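Local atomic coordinates of borrelidin polyketide synthase, type I (Streptomyces parvulus, PDB entry 6OBT), a protein that probably dehydrates a beta-hydroxyacyl intermediate to its alpha,beta-unsaturated form, as the dehydratase domain of a borrelidin-building modular polyketide synthase. Residues A[38-46]-A[222-230]. Residues are numbered along the deposited sequence; the frame is centred on the assembly and turned at random.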
ATOM      1  N   THR A  38      -3.033   7.625  -1.769  1.00 40.21           N
ATOM      2  CA  THR A  38      -3.072   9.035  -1.390  1.00 45.14           C
ATOM      3  C   THR A  38      -1.689   9.634  -1.570  1.00 44.43           C
ATOM      4  O   THR A  38      -0.699   9.048  -1.129  1.00 40.77           O
ATOM      5  CB  THR A  38      -3.532   9.204   0.061  1.00 48.93           C
ATOM      6  OG1 THR A  38      -4.803   8.563   0.234  1.00 58.72           O
ATOM      7  CG2 THR A  38      -3.675  10.676   0.411  1.00 52.82           C
ATOM      8  N   GLU A  39      -1.620  10.785  -2.234  1.00 49.00           N
ATOM      9  CA  GLU A  39      -0.374  11.538  -2.273  1.00 45.11           C
ATOM     10  C   GLU A  39      -0.034  12.014  -0.864  1.00 46.87           C
ATOM     11  O   GLU A  39      -0.841  12.686  -0.216  1.00 47.40           O
ATOM     12  CB  GLU A  39      -0.501  12.720  -3.229  1.00 52.72           C
ATOM     13  CG  GLU A  39      -0.726  12.336  -4.675  1.00 67.94           C
ATOM     14  CD  GLU A  39       0.571  12.161  -5.446  1.00 83.38           C
ATOM     15  OE1 GLU A  39       1.649  12.396  -4.857  1.00 87.08           O
ATOM     16  OE2 GLU A  39       0.510  11.792  -6.641  1.00 89.48           O
ATOM     17  N   ALA A  40       1.164  11.670  -0.391  1.00 47.61           N
ATOM     18  CA  ALA A  40       1.533  11.865   1.008  1.00 42.51           C
ATOM     19  C   ALA A  40       2.439  13.069   1.255  1.00 43.78           C
ATOM     20  O   ALA A  40       2.655  13.425   2.419  1.00 47.10           O
ATOM     21  CB  ALA A  40       2.197  10.591   1.553  1.00 35.75           C
ATOM     22  N   GLY A  41       2.979  13.697   0.209  1.00 42.19           N
ATOM     23  CA  GLY A  41       3.680  14.964   0.368  1.00 45.32           C
ATOM     24  C   GLY A  41       5.033  14.925   1.053  1.00 45.75           C
ATOM     25  O   GLY A  41       5.498  15.961   1.537  1.00 48.11           O
ATOM     26  N   HIS A  42       5.676  13.762   1.127  1.00 41.70           N
ATOM     27  CA  HIS A  42       7.020  13.632   1.673  1.00 39.26           C
ATOM     28  C   HIS A  42       7.949  13.075   0.609  1.00 41.17           C
ATOM     29  O   HIS A  42       7.556  12.203  -0.171  1.00 35.32           O
ATOM     30  CB  HIS A  42       7.063  12.717   2.893  1.00 33.99           C
ATOM     31  CG  HIS A  42       8.304  12.886   3.716  1.00 37.60           C
ATOM     32  ND1 HIS A  42       9.489  12.243   3.426  1.00 38.02           N
ATOM     33  CD2 HIS A  42       8.551  13.663   4.800  1.00 35.94           C
ATOM     34  CE1 HIS A  42      10.406  12.593   4.311  1.00 40.64           C
ATOM     35  NE2 HIS A  42       9.864  13.459   5.154  1.00 35.98           N
ATOM     36  N   ALA A  43       9.189  13.568   0.603  1.00 37.25           N
ATOM     37  CA  ALA A  43      10.159  13.146  -0.404  1.00 40.50           C
ATOM     38  C   ALA A  43      10.477  11.656  -0.298  1.00 38.87           C
ATOM     39  O   ALA A  43      10.566  10.961  -1.321  1.00 43.78           O
ATOM     40  CB  ALA A  43      11.442  13.973  -0.277  1.00 44.94           C
ATOM     41  N   PHE A  44      10.629  11.138   0.925  1.00 33.78           N
ATOM     42  CA  PHE A  44      10.991   9.735   1.103  1.00 32.30           C
ATOM     43  C   PHE A  44       9.795   8.796   1.016  1.00 34.94           C
ATOM     44  O   PHE A  44       9.965   7.636   0.631  1.00 30.84           O
ATOM     45  CB  PHE A  44      11.666   9.507   2.449  1.00 33.89           C
ATOM     46  CG  PHE A  44      13.054  10.083   2.546  1.00 42.29           C
ATOM     47  CD1 PHE A  44      13.746  10.470   1.412  1.00 44.67           C
ATOM     48  CD2 PHE A  44      13.655  10.235   3.779  1.00 37.40           C
ATOM     49  CE1 PHE A  44      15.028  11.009   1.515  1.00 47.99           C
ATOM     50  CE2 PHE A  44      14.927  10.770   3.889  1.00 37.21           C
ATOM     51  CZ  PHE A  44      15.615  11.152   2.754  1.00 40.46           C
ATOM     52  N   VAL A  45       8.605   9.237   1.416  1.00 36.24           N
ATOM     53  CA  VAL A  45       7.429   8.368   1.313  1.00 35.35           C
ATOM     54  C   VAL A  45       6.343   9.117   0.553  1.00 36.71           C
ATOM     55  O   VAL A  45       5.450   9.723   1.161  1.00 39.56           O
ATOM     56  CB  VAL A  45       6.958   7.877   2.691  1.00 31.67           C
ATOM     57  CG1 VAL A  45       7.878   6.774   3.172  1.00 29.67           C
ATOM     58  CG2 VAL A  45       6.914   9.003   3.714  1.00 30.38           C
ATOM     59  N   PRO A  46       6.396   9.116  -0.780  1.00 36.60           N
ATOM     60  CA  PRO A  46       5.466   9.943  -1.567  1.00 39.76           C
ATOM     61  C   PRO A  46       4.030   9.438  -1.589  1.00 38.43           C
ATOM     62  O   PRO A  46       3.150  10.178  -2.049  1.00 38.78           O
ATOM     63  CB  PRO A  46       6.067   9.902  -2.980  1.00 45.49           C
ATOM     64  CG  PRO A  46       7.470   9.400  -2.801  1.00 46.85           C
ATOM     65  CD  PRO A  46       7.442   8.504  -1.615  1.00 37.92           C
ATOM     66  N   ASP A 222      11.492  21.468   0.417  1.00 47.51           N
ATOM     67  CA  ASP A 222      10.045  21.531   0.238  1.00 52.68           C
ATOM     68  C   ASP A 222       9.355  20.255   0.712  1.00 52.60           C
ATOM     69  O   ASP A 222       8.280  20.317   1.320  1.00 56.46           O
ATOM     70  CB  ASP A 222       9.713  21.811  -1.227  1.00 57.48           C
ATOM     71  CG  ASP A 222       9.713  23.289  -1.548  1.00 68.06           C
ATOM     72  OD1 ASP A 222       9.544  24.100  -0.615  1.00 71.43           O
ATOM     73  OD2 ASP A 222       9.884  23.642  -2.732  1.00 74.76           O
ATOM     74  N   ALA A 223       9.949  19.089   0.455  1.00 46.24           N
ATOM     75  CA  ALA A 223       9.248  17.835   0.717  1.00 49.56           C
ATOM     76  C   ALA A 223       9.677  17.183   2.028  1.00 46.11           C
ATOM     77  O   ALA A 223       9.566  15.960   2.178  1.00 38.20           O
ATOM     78  CB  ALA A 223       9.436  16.867  -0.451  1.00 49.63           C
ATOM     79  N   TYR A 224      10.151  17.974   2.983  1.00 39.92           N
ATOM     80  CA  TYR A 224      10.562  17.478   4.286  1.00 37.03           C
ATOM     81  C   TYR A 224       9.898  18.308   5.374  1.00 38.76           C
ATOM     82  O   TYR A 224       9.501  19.452   5.154  1.00 36.80           O
ATOM     83  CB  TYR A 224      12.085  17.527   4.435  1.00 35.19           C
ATOM     84  CG  TYR A 224      12.794  16.666   3.424  1.00 33.97           C
ATOM     85  CD1 TYR A 224      13.029  15.326   3.684  1.00 33.02           C
ATOM     86  CD2 TYR A 224      13.246  17.194   2.219  1.00 32.41           C
ATOM     87  CE1 TYR A 224      13.672  14.520   2.774  1.00 32.96           C
ATOM     88  CE2 TYR A 224      13.909  16.389   1.289  1.00 38.58           C
ATOM     89  CZ  TYR A 224      14.114  15.051   1.578  1.00 40.41           C
ATOM     90  OH  TYR A 224      14.760  14.225   0.673  1.00 41.96           O
ATOM     91  N   GLY A 225       9.755  17.708   6.551  1.00 33.67           N
ATOM     92  CA  GLY A 225       9.335  18.461   7.709  1.00 32.25           C
ATOM     93  C   GLY A 225      10.555  19.240   8.180  1.00 33.05           C
ATOM     94  O   GLY A 225      10.577  20.478   8.127  1.00 35.04           O
ATOM     95  N   LEU A 226      11.583  18.507   8.607  1.00 31.67           N
ATOM     96  CA  LEU A 226      12.912  19.050   8.892  1.00 30.70           C
ATOM     97  C   LEU A 226      13.930  18.254   8.098  1.00 34.79           C
ATOM     98  O   LEU A 226      14.089  17.047   8.329  1.00 38.18           O
ATOM     99  CB  LEU A 226      13.233  18.993  10.389  1.00 36.39           C
ATOM    100  CG  LEU A 226      14.595  19.574  10.803  1.00 41.64           C
ATOM    101  CD1 LEU A 226      14.647  21.055  10.452  1.00 40.28           C
ATOM    102  CD2 LEU A 226      14.843  19.371  12.281  1.00 36.55           C
ATOM    103  N   HIS A 227      14.613  18.918   7.158  1.00 36.01           N
ATOM    104  CA  HIS A 227      15.545  18.220   6.273  1.00 32.20           C
ATOM    105  C   HIS A 227      16.503  17.341   7.078  1.00 37.95           C
ATOM    106  O   HIS A 227      17.101  17.818   8.059  1.00 35.21           O
ATOM    107  CB  HIS A 227      16.360  19.221   5.449  1.00 37.95           C
ATOM    108  CG  HIS A 227      17.105  18.606   4.305  1.00 39.22           C
ATOM    109  ND1 HIS A 227      18.302  17.937   4.468  1.00 38.76           N
ATOM    110  CD2 HIS A 227      16.825  18.565   2.980  1.00 38.05           C
ATOM    111  CE1 HIS A 227      18.720  17.500   3.291  1.00 40.23           C
ATOM    112  NE2 HIS A 227      17.843  17.869   2.370  1.00 36.82           N
ATOM    113  N   PRO A 228      16.703  16.077   6.681  1.00 34.01           N
ATOM    114  CA  PRO A 228      17.577  15.178   7.463  1.00 31.70           C
ATOM    115  C   PRO A 228      18.969  15.713   7.752  1.00 37.90           C
ATOM    116  O   PRO A 228      19.530  15.403   8.813  1.00 40.61           O
ATOM    117  CB  PRO A 228      17.624  13.917   6.588  1.00 37.44           C
ATOM    118  CG  PRO A 228      16.264  13.891   5.947  1.00 38.87           C
ATOM    119  CD  PRO A 228      15.923  15.340   5.665  1.00 36.18           C
ATOM    120  N   GLY A 229      19.566  16.472   6.833  1.00 35.77           N
ATOM    121  CA  GLY A 229      20.923  16.939   7.076  1.00 39.33           C
ATOM    122  C   GLY A 229      20.979  17.961   8.189  1.00 42.10           C
ATOM    123  O   GLY A 229      21.961  18.028   8.940  1.00 39.57           O
ATOM    124  N   LEU A 230      19.929  18.764   8.309  1.00 40.75           N
ATOM    125  CA  LEU A 230      19.853  19.753   9.375  1.00 39.33           C
ATOM    126  C   LEU A 230      19.406  19.103  10.678  1.00 37.10           C
ATOM    127  O   LEU A 230      19.977  19.368  11.741  1.00 37.23           O
ATOM    128  CB  LEU A 230      18.903  20.868   8.957  1.00 36.81           C
ATOM    129  CG  LEU A 230      18.682  22.008   9.938  1.00 38.42           C
ATOM    130  CD1 LEU A 230      20.016  22.658  10.223  1.00 39.00           C
ATOM    131  CD2 LEU A 230      17.728  23.005   9.358  1.00 35.95           C
TER
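The Y224 ring is met by H42, A43 and F44, each in a different way. A43 CB sits over one face, 3.4 Å from Y224 CZ. The phenol edge, CE1 and OH leading, turns toward the face of F44 in a T-shaped pair, with planes at 84° and centroids 5.3 Å apart. Y224 CG stands anti to its own carbonyl carbon (chi1 -61°), which brings the ring back to the 42-44 loop although its CB starts out away from it. The H42 ring meets it obliquely, H42 CE1 3.8 Å from Y224 CD1. The A223 carbonyl does double duty: its O accepts A43 N at 2.9 Å, in the carbonyl plane on a lone pair, and also covers one face of the imidazole, 3.6 Å above the H42 ring plane over its centre. That imidazole is fixed at both nitrogens, ND1 accepting F44 N at 3.0 Å and NE2 bonding to E88 of helix 83-97, whose carboxylate also takes the backbone N of G225 and L226. P228 CG, on the same side of the F44 ring as the phenol, approaches obliquely, 4.0 Å from F44 CE2. The result is an aromatic cluster on helix 83-97 joining the two halves of the chain, consistent with the double-hotdog fold of polyketide synthase dehydratases.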